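P1 (Rice yellow mottle virus, PDB 6TY2) suppresses RNA silencing in the host plant and plays a part in virus spread, this chain being its C-terminal zinc-finger portion. Local coordinates at residues Ile4-Glu7 with His8-Asn12; Pro42-Ser45 with Gly46-Phe50. All coordinates share one frame; numbering follows the deposited sequence.

Interaction 1: Ile4-Glu7 with His8-Asn12; sequences IDRE and HQERN. With ZN (zinc ion), chain C.
Residues Ile4 to Asn12 run through the first turns of helix 3-24, and four consecutive i to i+4 bonds, from His8 N to Ile4 O through Arg11 N to Glu7 O, tie Ile4-Glu7 to His8-Asn12. Ile4 and His8, one turn apart, lie side by side and point the same way. With Ile4 CG2 anti to the backbone N (CG1 at chi1 -64°), this methyl reaches the far end of the imidazole, 3.6 Å from His8 CE1. The ring also has Ile4 O over one face, 3.5 Å from His8 CG and offset toward the rim. Its two nitrogens do different work. His8 NE2 binds the zinc ion at 2.0 Å, whereas His8 ND1 gives its proton to a water 2.6 Å away at the ring edge, in plane. That water donates a weak bond to Asp5 OD1, so the carboxylate may help set the ring's rotation from the second shell and may polarise the imidazole; Asp5 itself is salt-bridged to Arg36. His8 is the helix-borne ligand of a zinc site of two histidines and two cysteines, completed by Cys39, His44 and Cys48 from the long loop region after the helix. On the exposed flank Glu10 CG lies against Arg6 O, and a bend at chi2 (-65°) brings Glu10 OE2 to 3.0 Å from Arg6 O, a meeting of two acceptors and not a hydrogen bond. The guanidinium lies beyond contact: Arg6 NE is 5.8 Å from Glu10 OE2 and pairs with Glu3. Farther on, Arg11 extends to a salt bridge with Asp40.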
# COMPACT_ATOMS: atom_id res chain seq x y z
N ILE A 4 -4.66 17.98 2.88
CA ILE A 4 -4.38 17.10 1.74
C ILE A 4 -3.01 17.36 1.13
O ILE A 4 -2.24 16.44 0.90
CB ILE A 4 -5.43 17.28 0.63
CG1 ILE A 4 -6.82 16.85 1.11
CG2 ILE A 4 -5.04 16.51 -0.63
CD1 ILE A 4 -7.16 15.42 0.81
N ASP A 5 -2.72 18.63 0.89
CA ASP A 5 -1.46 19.02 0.27
C ASP A 5 -0.29 18.72 1.18
O ASP A 5 0.77 18.29 0.73
CB ASP A 5 -1.48 20.50 -0.07
CG ASP A 5 -2.62 20.86 -0.97
OD1 ASP A 5 -2.50 20.61 -2.19
OD2 ASP A 5 -3.64 21.40 -0.47
N ARG A 6 -0.49 18.97 2.47
CA ARG A 6 0.55 18.73 3.45
C ARG A 6 0.95 17.26 3.41
O ARG A 6 2.14 16.95 3.38
CB ARG A 6 0.06 19.14 4.84
CG ARG A 6 1.17 19.40 5.83
CD ARG A 6 0.61 19.50 7.25
NE ARG A 6 -0.55 20.39 7.31
CZ ARG A 6 -0.57 21.58 7.90
NH1 ARG A 6 0.53 22.04 8.49
NH2 ARG A 6 -1.68 22.31 7.90
N GLU A 7 -0.02 16.36 3.38
CA GLU A 7 0.28 14.93 3.39
C GLU A 7 0.93 14.46 2.08
O GLU A 7 1.72 13.52 2.09
CB GLU A 7 -0.98 14.11 3.67
CG GLU A 7 -1.39 14.16 5.14
CD GLU A 7 -2.71 13.46 5.42
OE1 GLU A 7 -2.88 12.88 6.52
OE2 GLU A 7 -3.60 13.49 4.55
N HIS A 8 0.61 15.11 0.97
CA HIS A 8 1.31 14.82 -0.29
C HIS A 8 2.78 15.22 -0.17
O HIS A 8 3.66 14.50 -0.64
CB HIS A 8 0.67 15.55 -1.46
CG HIS A 8 -0.68 15.03 -1.84
ND1 HIS A 8 -1.53 15.72 -2.67
CD2 HIS A 8 -1.31 13.87 -1.52
CE1 HIS A 8 -2.64 15.02 -2.83
NE2 HIS A 8 -2.53 13.89 -2.15
N GLN A 9 3.04 16.37 0.46
CA GLN A 9 4.41 16.85 0.68
C GLN A 9 5.22 15.90 1.54
O GLN A 9 6.35 15.55 1.19
CB GLN A 9 4.41 18.24 1.35
CG GLN A 9 4.21 19.40 0.38
CD GLN A 9 4.40 20.78 1.03
OE1 GLN A 9 4.08 20.99 2.20
NE2 GLN A 9 4.94 21.73 0.26
N GLU A 10 4.65 15.49 2.67
CA GLU A 10 5.36 14.59 3.57
C GLU A 10 5.59 13.24 2.90
O GLU A 10 6.67 12.66 3.02
CB GLU A 10 4.62 14.40 4.90
CG GLU A 10 3.78 15.57 5.42
CD GLU A 10 4.58 16.82 5.79
OE1 GLU A 10 5.52 16.73 6.62
OE2 GLU A 10 4.25 17.92 5.27
N ARG A 11 4.59 12.73 2.21
CA ARG A 11 4.76 11.47 1.50
C ARG A 11 5.77 11.61 0.35
O ARG A 11 6.60 10.72 0.14
CB ARG A 11 3.43 10.95 0.97
CG ARG A 11 3.56 9.58 0.34
CD ARG A 11 2.43 8.69 0.78
NE ARG A 11 2.33 7.49 -0.05
CZ ARG A 11 2.97 6.36 0.21
NH1 ARG A 11 3.78 6.27 1.27
NH2 ARG A 11 2.82 5.31 -0.60
N ASN A 12 5.73 12.73 -0.36
CA ASN A 12 6.66 12.95 -1.45
C ASN A 12 8.08 13.09 -0.95
O ASN A 12 9.00 12.60 -1.57
CB ASN A 12 6.26 14.17 -2.28
CG ASN A 12 5.15 13.87 -3.25
OD1 ASN A 12 4.83 12.70 -3.48
ND2 ASN A 12 4.54 14.90 -3.82
ZN ZN C . -4.22 12.74 -2.04
O HOH W 1 -0.94 18.07 -3.67

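Interaction 2: Pro42-Ser45 with Gly46-Phe50. With ZN (zinc ion), chain C.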
# COMPACT_ATOMS: atom_id res chain seq x y z
N PRO A 42 -5.50 6.11 0.74
CA PRO A 42 -6.92 5.74 0.70
C PRO A 42 -7.82 6.77 1.36
O PRO A 42 -8.92 7.01 0.87
CB PRO A 42 -6.96 4.42 1.46
CG PRO A 42 -5.58 3.87 1.30
CD PRO A 42 -4.68 5.06 1.36
N GLU A 43 -7.34 7.37 2.44
CA GLU A 43 -8.10 8.35 3.19
C GLU A 43 -8.46 9.55 2.32
O GLU A 43 -9.47 10.21 2.54
CB GLU A 43 -7.32 8.79 4.44
CG GLU A 43 -7.08 7.70 5.49
CD GLU A 43 -6.00 6.69 5.10
OE1 GLU A 43 -5.23 6.95 4.16
OE2 GLU A 43 -5.91 5.62 5.75
N HIS A 44 -7.62 9.82 1.33
CA HIS A 44 -7.86 10.93 0.41
C HIS A 44 -8.89 10.63 -0.68
O HIS A 44 -9.28 11.53 -1.42
CB HIS A 44 -6.56 11.35 -0.27
CG HIS A 44 -5.60 12.08 0.63
ND1 HIS A 44 -4.45 12.65 0.15
CD2 HIS A 44 -5.64 12.34 1.95
CE1 HIS A 44 -3.80 13.22 1.16
NE2 HIS A 44 -4.51 13.05 2.26
N SER A 45 -9.30 9.37 -0.80
CA SER A 45 -10.10 8.93 -1.94
C SER A 45 -11.33 9.79 -2.12
O SER A 45 -12.04 10.07 -1.16
CB SER A 45 -10.50 7.47 -1.78
OG SER A 45 -10.82 6.90 -3.03
N GLY A 46 -11.57 10.23 -3.35
CA GLY A 46 -12.65 11.14 -3.66
C GLY A 46 -12.14 12.55 -3.89
O GLY A 46 -12.31 13.13 -4.97
N ARG A 47 -11.53 13.11 -2.86
CA ARG A 47 -10.93 14.40 -3.01
C ARG A 47 -9.70 14.26 -3.91
O ARG A 47 -9.45 15.12 -4.73
CB ARG A 47 -10.58 14.99 -1.64
CG ARG A 47 -11.81 15.24 -0.79
CD ARG A 47 -11.42 15.67 0.61
NE ARG A 47 -10.81 14.56 1.34
CZ ARG A 47 -10.34 14.65 2.57
NH1 ARG A 47 -10.40 15.80 3.21
NH2 ARG A 47 -9.81 13.59 3.15
N CYS A 48 -8.97 13.17 -3.76
CA CYS A 48 -7.90 12.83 -4.70
C CYS A 48 -8.30 11.66 -5.62
O CYS A 48 -9.17 10.87 -5.28
CB CYS A 48 -6.61 12.47 -3.95
SG CYS A 48 -5.92 13.88 -3.09
N ARG A 49 -7.66 11.56 -6.78
CA ARG A 49 -7.86 10.39 -7.62
C ARG A 49 -7.09 9.23 -7.02
O ARG A 49 -5.86 9.25 -7.01
CB ARG A 49 -7.40 10.63 -9.04
CG ARG A 49 -7.72 9.48 -9.98
CD ARG A 49 -7.43 9.86 -11.41
NE ARG A 49 -7.80 8.80 -12.34
CZ ARG A 49 -7.77 8.92 -13.66
NH1 ARG A 49 -7.38 10.06 -14.22
NH2 ARG A 49 -8.13 7.90 -14.42
N PHE A 50 -7.80 8.23 -6.54
CA PHE A 50 -7.15 7.14 -5.83
C PHE A 50 -6.60 6.13 -6.82
O PHE A 50 -7.34 5.50 -7.58
CB PHE A 50 -8.12 6.49 -4.85
CG PHE A 50 -7.51 5.42 -4.00
CD1 PHE A 50 -6.32 5.63 -3.34
CD2 PHE A 50 -8.15 4.20 -3.83
CE1 PHE A 50 -5.76 4.65 -2.55
CE2 PHE A 50 -7.61 3.21 -3.05
CZ PHE A 50 -6.41 3.43 -2.40
ZN ZN C . -4.22 12.74 -2.04
O HOH W 2 -11.84 11.82 0.81
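His44 and Cys48 meet at the zinc ion, which His44 ND1 binds at 2.2 Å and Cys48 SG at 2.3 Å. Sharing the metal brings the sulfur 3.8 Å from His44 ND1, where it sits obliquely to the imidazole. Both side chains start alike, His44 CG and Cys48 SG each anti to their own carbonyl carbon, and both come to the metal from one tight loop. A short, straight backbone bond closes that loop: Cys48 N donates to His44 O over 2.9 Å, with an N-H...O angle of 171°. The chain enters it through a 3-10 turn, Pro42-His44, in which Ser45 N bonds back to Pro42 O, and then turns at Gly46, where the backbone angles (phi 104°, psi -61°) leave no room for a CB beside the Ser45 carbonyl oxygen. This His-x3-Cys loop supplies the last two ligands of a zinc finger of His-Cys-His-Cys order, with Cys39 just upstream and His8 from helix 3-24 making up the four. Glu7 OE2 of that helix hydrogen-bonds to His44 NE2, the nitrogen turned away from the metal, and so helps fix the ring's rotation. Farther out, Arg47 NH2 makes a weak bond to Glu43 O, which lies in the guanidinium plane; a water accepts from Arg47 NE at 3.0 Å and donates to Ser45 O. Away from the zinc, Phe50 CG is anti to the backbone N, which lays the ring obliquely across Pro42, with Phe50 CZ 3.8 Å from Pro42 CG. Ser45 OG approaches the base of the same side chain, 3.3 Å from Phe50 CB. Pro42 and Ser45 also pack on Ser30 and Pro28 of the second subunit.

Overall arrangement
Interaction 1 comes first along the chain, near the start of helix 3-24, and interaction 2 follows in the loop region near the C-terminal end. Their centres are about 13 Å apart, yet the zinc ion joins them directly: interaction 1 supplies one ligand and interaction 2 two, with Cys39 as the fourth. Ile4 packs against the same loop beside the metal, touching His44, Arg47 and Cys48. With no strand in the chain, the zinc site and these contacts pin the C-terminal loop to the helix, as expected of a small zinc-stabilised domain. The second subunit reaches interaction 2 but does not touch interaction 1.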